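Local coordinates for protein putative 4-Hydroxy-2-oxoglutarate aldolase / 2-dehydro-3-deoxyphosphogluconate aldolase (Yersinia enterocolitica, PDB 3LM7) that is of unknown function but is a putative aldolase of the KDGP aldolase family, built on a TIM-barrel fold, at residues A33-V38 with I243-V248; A104-A107 with Q111-T114; S222-I225 with N231-P234. All coordinates share one frame; numbering follows the deposited sequence.

Contact 1: A33-V38 with I243-V248; sequences AAEGHV and IVKKIV
The carboxylate of Glu35 is met by the ammonium group of Lys245. NZ of Lys245 comes to the syn side of Glu35 OE1, 26° out of the carboxylate plane. The second flat group is the His37 ring. One face of it carries the carbonyl oxygen of Glu35, which lies 3.5 Å above the ring plane and is offset toward the rim; Tyr11 makes an edge-to-face contact with the same ring. The contact belongs to the outer layer of the TIM barrel. It joins the turn between helix 24-33 and strand 38-43 to the last helix, 234-247.

The turn has a defined shape. Glu35 has positive phi and ends its helix in a Schellman motif. A type I' beta turn from Ala34 to His37 overlaps this cap, closed by His37 N to Ala34 O at 3.0 Å. Glu35 has CG anti to the carbonyl carbon (chi1 -66°) and is extended beyond it, which carries the carboxylate out to Lys245. Lys245 is extended too, and the two side chains cross at about a right angle. Contact is confined to the ends of the two chains, and little surface is buried; it lies at the protein surface.

Other residues pack around the pair. Leu241, on the same helix as Lys245, touches both Glu35 and His37, and Val244 packs on Leu17 of the first strand. His37 ND1 is hydrogen-bonded to Asn9 O. The salt bridge is one-sided: Lys245 NZ stands 2.7 Å from Glu35 OE1 but 3.5 Å from Glu35 OE2.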
loop_
_atom_site.group_PDB
_atom_site.type_symbol
_atom_site.label_atom_id
_atom_site.label_comp_id
_atom_site.label_asym_id
_atom_site.label_seq_id
_atom_site.Cartn_x
_atom_site.Cartn_y
_atom_site.Cartn_z
ATOM N N ALA A 33 -17.015 -10.249 16.212
ATOM C CA ALA A 33 -16.700 -11.485 15.459
ATOM C C ALA A 33 -15.583 -11.229 14.451
ATOM O O ALA A 33 -14.722 -12.086 14.173
ATOM C CB ALA A 33 -17.930 -12.015 14.796
ATOM N N ALA A 34 -15.555 -10.009 13.921
ATOM C CA ALA A 34 -14.449 -9.650 13.008
ATOM C C ALA A 34 -13.152 -9.245 13.713
ATOM O O ALA A 34 -12.157 -8.882 13.024
ATOM C CB ALA A 34 -14.931 -8.461 12.090
ATOM N N GLU A 35 -13.135 -9.225 15.056
ATOM C CA GLU A 35 -11.951 -8.717 15.795
ATOM C C GLU A 35 -11.655 -7.270 15.368
ATOM O O GLU A 35 -10.491 -6.881 15.275
ATOM C CB GLU A 35 -10.709 -9.608 15.586
ATOM C CG GLU A 35 -10.990 -11.014 16.244
ATOM C CD GLU A 35 -9.931 -12.044 16.051
ATOM O OE1 GLU A 35 -8.848 -11.788 15.481
ATOM O OE2 GLU A 35 -10.219 -13.158 16.500
ATOM N N GLY A 36 -12.732 -6.512 15.123
ATOM C CA GLY A 36 -12.628 -5.140 14.653
ATOM C C GLY A 36 -12.277 -4.906 13.176
ATOM O O GLY A 36 -12.307 -3.743 12.763
ATOM N N HIS A 37 -11.940 -5.952 12.407
ATOM C CA HIS A 37 -11.504 -5.778 10.990
ATOM C C HIS A 37 -12.723 -5.736 10.027
ATOM O O HIS A 37 -12.830 -6.513 9.051
ATOM C CB HIS A 37 -10.509 -6.875 10.554
ATOM C CG HIS A 37 -9.321 -6.968 11.451
ATOM N ND1 HIS A 37 -8.406 -5.941 11.593
ATOM C CD2 HIS A 37 -8.915 -7.961 12.285
ATOM C CE1 HIS A 37 -7.484 -6.301 12.478
ATOM N NE2 HIS A 37 -7.788 -7.509 12.925
ATOM N N VAL A 38 -13.592 -4.768 10.298
ATOM C CA VAL A 38 -14.868 -4.669 9.630
ATOM C C VAL A 38 -15.339 -3.228 9.667
ATOM O O VAL A 38 -15.010 -2.456 10.563
ATOM C CB VAL A 38 -15.913 -5.625 10.261
ATOM C CG1 VAL A 38 -16.294 -5.190 11.767
ATOM C CG2 VAL A 38 -17.139 -5.768 9.424
ATOM N N ILE A 243 -10.768 -16.765 6.701
ATOM C CA ILE A 243 -10.202 -16.770 5.329
ATOM C C ILE A 243 -9.194 -15.609 5.157
ATOM O O ILE A 243 -8.067 -15.763 4.610
ATOM C CB ILE A 243 -11.346 -16.639 4.260
ATOM C CG1 ILE A 243 -12.212 -17.915 4.295
ATOM C CG2 ILE A 243 -10.764 -16.416 2.834
ATOM C CD1 ILE A 243 -13.530 -17.781 3.507
ATOM N N VAL A 244 -9.588 -14.431 5.641
ATOM C CA VAL A 244 -8.702 -13.269 5.533
ATOM C C VAL A 244 -7.337 -13.603 6.212
ATOM O O VAL A 244 -6.248 -13.417 5.620
ATOM C CB VAL A 244 -9.337 -12.035 6.165
ATOM C CG1 VAL A 244 -8.298 -10.891 6.255
ATOM C CG2 VAL A 244 -10.652 -11.587 5.311
ATOM N N LYS A 245 -7.391 -14.155 7.437
ATOM C CA LYS A 245 -6.135 -14.470 8.127
ATOM C C LYS A 245 -5.311 -15.511 7.390
ATOM O O LYS A 245 -4.055 -15.530 7.469
ATOM C CB LYS A 245 -6.427 -15.006 9.550
ATOM C CG LYS A 245 -6.906 -13.929 10.460
ATOM C CD LYS A 245 -7.229 -14.526 11.849
ATOM C CE LYS A 245 -7.624 -13.394 12.782
ATOM N NZ LYS A 245 -7.707 -13.917 14.194
ATOM N N LYS A 246 -6.004 -16.394 6.670
ATOM C CA LYS A 246 -5.312 -17.441 5.888
ATOM C C LYS A 246 -4.587 -16.807 4.728
ATOM O O LYS A 246 -3.425 -17.171 4.427
ATOM C CB LYS A 246 -6.316 -18.524 5.354
ATOM C CG LYS A 246 -5.615 -19.708 4.663
ATOM C CD LYS A 246 -6.581 -20.827 4.210
ATOM C CE LYS A 246 -7.561 -20.296 3.173
ATOM N NZ LYS A 246 -8.487 -21.358 2.665
ATOM N N ILE A 247 -5.259 -15.893 4.033
ATOM C CA ILE A 247 -4.689 -15.455 2.744
ATOM C C ILE A 247 -3.869 -14.174 2.814
ATOM O O ILE A 247 -3.048 -13.892 1.900
ATOM C CB ILE A 247 -5.779 -15.371 1.605
ATOM C CG1 ILE A 247 -6.769 -14.259 1.923
ATOM C CG2 ILE A 247 -6.491 -16.753 1.418
ATOM C CD1 ILE A 247 -7.848 -14.128 0.843
ATOM N N VAL A 248 -4.108 -13.366 3.850
ATOM C CA VAL A 248 -3.314 -12.132 4.046
ATOM C C VAL A 248 -2.109 -12.459 4.941
ATOM O O VAL A 248 -2.227 -12.536 6.159
ATOM C CB VAL A 248 -4.155 -10.989 4.625
ATOM C CG1 VAL A 248 -3.289 -9.733 4.822
ATOM C CG2 VAL A 248 -5.354 -10.716 3.683
#

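Contact 2: A104-A107 with Q111-T114; sequences ASRA and QHDT
In the alpha-to-beta connection between helix 102-109 and strand 115-120, Arg106 of the helix is clasped by the loop Gln111-Thr114. NH1 of Arg106 donates to two backbone oxygens, Gln111 O and Thr114 O, each at 2.8 Å. Both are approached in the carbonyl plane, on a lone pair. NH2 of Arg106 adds a second bond to Thr114 O at 2.9 Å. Thr114 O is thus gripped end-on by two nitrogens and lies in the guanidinium plane. Gln111 O is tilted 21° out of that plane.

His112 lies over one face of the guanidinium, offset toward the rim; the two planes are 36° apart. Its ND1 is 3.3 Å from Arg106 NE, at a poor angle for a hydrogen bond. Bends at chi2 and chi3 fold the Arg106 chain onto the loop. NE of Arg106 is hydrogen-bonded to Gly158 O, outside the loop.

Gln111 braces the loop from within. Its OE1 takes the amide N of Thr114 at 2.9 Å, nearly straight at 169°, and more weakly that of Asp113. Its NE2 donates to Thr114 OG1, also at 2.9 Å; that hydroxyl is bonded to Pro92 O as well. With buried Arg106 binding the loop carbonyls, the chain turns from an outer helix into the next parallel strand, the helix-to-strand step of a TIM barrel.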
loop_
_atom_site.group_PDB
_atom_site.type_symbol
_atom_site.label_atom_id
_atom_site.label_comp_id
_atom_site.label_asym_id
_atom_site.label_seq_id
_atom_site.Cartn_x
_atom_site.Cartn_y
_atom_site.Cartn_z
ATOM N N ALA A 104 -18.388 15.753 -4.098
ATOM C CA ALA A 104 -19.081 16.465 -2.984
ATOM C C ALA A 104 -18.817 15.796 -1.630
ATOM O O ALA A 104 -18.721 16.487 -0.616
ATOM C CB ALA A 104 -20.600 16.512 -3.252
ATOM N N SER A 105 -18.774 14.462 -1.572
ATOM C CA SER A 105 -18.615 13.806 -0.246
ATOM C C SER A 105 -17.245 14.115 0.284
ATOM O O SER A 105 -17.059 14.418 1.460
ATOM C CB SER A 105 -18.811 12.261 -0.328
ATOM O OG SER A 105 -20.190 11.935 -0.387
ATOM N N ARG A 106 -16.233 14.004 -0.565
ATOM C CA ARG A 106 -14.913 14.269 -0.032
ATOM C C ARG A 106 -14.805 15.719 0.455
ATOM O O ARG A 106 -14.185 16.010 1.509
ATOM C CB ARG A 106 -13.836 13.942 -1.057
ATOM C CG ARG A 106 -12.434 14.501 -0.731
ATOM C CD ARG A 106 -11.848 13.754 0.553
ATOM N NE ARG A 106 -11.706 12.326 0.183
ATOM C CZ ARG A 106 -11.831 11.293 0.995
ATOM N NH1 ARG A 106 -12.003 11.511 2.289
ATOM N NH2 ARG A 106 -11.670 10.027 0.515
ATOM N N ALA A 107 -15.342 16.634 -0.325
ATOM C CA ALA A 107 -15.268 18.042 0.038
ATOM C C ALA A 107 -16.009 18.286 1.351
ATOM O O ALA A 107 -15.456 19.013 2.187
ATOM C CB ALA A 107 -15.874 18.930 -1.048
ATOM N N GLN A 111 -11.566 16.129 4.968
ATOM C CA GLN A 111 -10.276 15.459 5.228
ATOM C C GLN A 111 -10.253 14.260 4.260
ATOM O O GLN A 111 -11.311 13.846 3.714
ATOM C CB GLN A 111 -10.068 15.009 6.747
ATOM C CG GLN A 111 -11.351 14.510 7.459
ATOM C CD GLN A 111 -11.777 13.054 7.056
ATOM O OE1 GLN A 111 -11.043 12.314 6.474
ATOM N NE2 GLN A 111 -12.971 12.699 7.397
ATOM N N HIS A 112 -9.068 13.717 4.056
ATOM C CA HIS A 112 -8.886 12.584 3.141
ATOM C C HIS A 112 -8.686 11.243 3.846
ATOM O O HIS A 112 -8.368 10.267 3.182
ATOM C CB HIS A 112 -7.678 12.834 2.235
ATOM C CG HIS A 112 -7.754 12.116 0.916
ATOM N ND1 HIS A 112 -8.400 12.641 -0.189
ATOM C CD2 HIS A 112 -7.241 10.921 0.519
ATOM C CE1 HIS A 112 -8.297 11.789 -1.203
ATOM N NE2 HIS A 112 -7.588 10.745 -0.804
ATOM N N ASP A 113 -8.915 11.165 5.152
ATOM C CA ASP A 113 -8.771 9.858 5.803
ATOM C C ASP A 113 -9.952 8.971 5.587
ATOM O O ASP A 113 -9.783 7.768 5.332
ATOM C CB ASP A 113 -8.573 10.026 7.293
ATOM C CG ASP A 113 -7.270 10.777 7.608
ATOM O OD1 ASP A 113 -6.287 10.557 6.903
ATOM O OD2 ASP A 113 -7.277 11.568 8.536
ATOM N N THR A 114 -11.153 9.517 5.751
ATOM C CA THR A 114 -12.347 8.677 5.545
ATOM C C THR A 114 -12.269 8.096 4.128
ATOM O O THR A 114 -11.989 8.835 3.147
ATOM C CB THR A 114 -13.596 9.531 5.654
ATOM O OG1 THR A 114 -13.730 9.967 6.995
ATOM C CG2 THR A 114 -14.865 8.716 5.325
#

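Contact 3: S222-I225 with N231-P234; sequences SSII and NTRP
Thr232 meets two isoleucines with its two branches. Its methyl CG2 lies 3.6 Å from Ile224 CD1, and its hydroxyl OG1 lies 3.5 Å from Ile225 CG1. Both isoleucines run obliquely to the threonine. The division follows from the Thr232 torsion (chi1 -67°), which sets OG1 beside the backbone N and CG2 anti to it. OG1 also has a polar partner, Leu20 O in the first strand of the barrel. In Ile224, CG1 sits between the backbone N and the carbonyl carbon (chi1 62°), and from there CD1 extends to the Thr232 methyl. Beyond Thr232, Ile224 packs on Leu240 of helix 234-247.

The backbones form a short beta hairpin that leads into the last helix of the TIM barrel. Ile225 and Thr232 are an antiparallel non-hydrogen-bonded pair, with their side chains on the same face. CA-H...O contacts flank the pair: Thr232 CA to Ile224 O, and Ile225 CA to Asn231 O. Arg233 follows at the N-cap position of helix 234-247. Its backbone N donates to Ile224 O at 2.8 Å, almost straight.

The Arg233 side chain runs extended from CG to NE and then lays its guanidinium against the backbone of Ser223-Ile225. One face of the group lies over the carbonyl carbon of Ile225, offset toward the rim. Ser223 O sits at the edge, in the plane, and takes a weak bond from Arg233 NH1 at 3.5 Å. NH1 has a stronger partner in Asp236, by a salt bridge. A water, also in the guanidinium plane, links the two segments. It accepts from Arg233 NH2 at 2.7 Å and lies 2.9 Å from Ile225 O, to which it can donate.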
loop_
_atom_site.group_PDB
_atom_site.type_symbol
_atom_site.label_atom_id
_atom_site.label_comp_id
_atom_site.label_asym_id
_atom_site.label_seq_id
_atom_site.Cartn_x
_atom_site.Cartn_y
_atom_site.Cartn_z
ATOM N N SER A 222 -26.353 -10.100 1.320
ATOM C CA SER A 222 -27.473 -10.997 1.655
ATOM C C SER A 222 -27.056 -12.467 1.876
ATOM O O SER A 222 -27.763 -13.185 2.561
ATOM C CB SER A 222 -28.581 -10.911 0.582
ATOM O OG SER A 222 -28.071 -11.412 -0.635
ATOM N N SER A 223 -25.939 -12.926 1.281
ATOM C CA SER A 223 -25.527 -14.290 1.426
ATOM C C SER A 223 -25.171 -14.633 2.912
ATOM O O SER A 223 -25.110 -15.793 3.294
ATOM C CB SER A 223 -24.292 -14.529 0.556
ATOM O OG SER A 223 -23.259 -13.720 1.059
ATOM N N ILE A 224 -24.910 -13.613 3.722
ATOM C CA ILE A 224 -24.614 -13.821 5.178
ATOM C C ILE A 224 -25.625 -13.218 6.117
ATOM O O ILE A 224 -25.351 -13.038 7.318
ATOM C CB ILE A 224 -23.170 -13.362 5.552
ATOM C CG1 ILE A 224 -22.956 -11.865 5.320
ATOM C CG2 ILE A 224 -22.101 -14.232 4.794
ATOM C CD1 ILE A 224 -21.699 -11.332 5.877
ATOM N N ILE A 225 -26.772 -12.863 5.573
ATOM C CA ILE A 225 -27.800 -12.211 6.361
ATOM C C ILE A 225 -28.941 -13.223 6.578
ATOM O O ILE A 225 -29.423 -13.829 5.606
ATOM C CB ILE A 225 -28.331 -11.001 5.608
ATOM C CG1 ILE A 225 -27.307 -9.865 5.652
ATOM C CG2 ILE A 225 -29.689 -10.510 6.197
ATOM C CD1 ILE A 225 -27.648 -8.657 4.811
ATOM N N ASN A 231 -30.520 -9.764 10.276
ATOM C CA ASN A 231 -29.208 -9.621 10.902
ATOM C C ASN A 231 -28.122 -10.412 10.201
ATOM O O ASN A 231 -28.281 -11.608 9.860
ATOM C CB ASN A 231 -29.232 -10.056 12.384
ATOM C CG ASN A 231 -29.998 -9.096 13.307
ATOM O OD1 ASN A 231 -30.320 -7.936 12.980
ATOM N ND2 ASN A 231 -30.195 -9.553 14.515
ATOM N N THR A 232 -26.986 -9.757 10.009
ATOM C CA THR A 232 -25.801 -10.460 9.509
ATOM C C THR A 232 -25.342 -11.499 10.528
ATOM O O THR A 232 -25.208 -11.159 11.728
ATOM C CB THR A 232 -24.646 -9.441 9.177
ATOM O OG1 THR A 232 -25.069 -8.634 8.056
ATOM C CG2 THR A 232 -23.358 -10.146 8.858
ATOM N N ARG A 233 -25.082 -12.720 10.070
ATOM C CA ARG A 233 -24.704 -13.811 10.971
ATOM C C ARG A 233 -23.309 -13.614 11.511
ATOM O O ARG A 233 -22.355 -13.668 10.735
ATOM C CB ARG A 233 -24.785 -15.160 10.263
ATOM C CG ARG A 233 -26.228 -15.590 9.917
ATOM C CD ARG A 233 -26.218 -16.991 9.191
ATOM N NE ARG A 233 -27.421 -17.112 8.377
ATOM C CZ ARG A 233 -27.502 -16.879 7.075
ATOM N NH1 ARG A 233 -26.431 -16.573 6.392
ATOM N NH2 ARG A 233 -28.686 -16.990 6.459
ATOM N N PRO A 234 -23.158 -13.406 12.837
ATOM C CA PRO A 234 -21.795 -13.232 13.359
ATOM C C PRO A 234 -20.928 -14.431 13.103
ATOM O O PRO A 234 -19.726 -14.252 12.903
ATOM C CB PRO A 234 -21.992 -12.916 14.862
ATOM C CG PRO A 234 -23.419 -12.376 14.898
ATOM C CD PRO A 234 -24.181 -13.108 13.859
HETATM O O HOH W 1 -28.420 -16.003 3.934
#

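Overall arrangement
Contact 1 spans nearly the whole chain, from the first helix-to-strand turn to the C-terminal helix. Contacts 2 and 3 fall between its ends in sequence, one after the other, and each joins segments only a few residues apart. Contacts 1 and 3 are neighbours, with centres about 16 Å apart. They touch where Ala33 CB packs on Pro234 O at 3.4 Å, and helix 234-247 runs from one to the other. Contact 2 stands apart, about 29 Å from contact 3 between centres and on the opposite side of the chain's centre. Contacts 1 and 3 thus lie where the last helix meets the start of the barrel, and contact 2 lies in the connection just before strand 115-120.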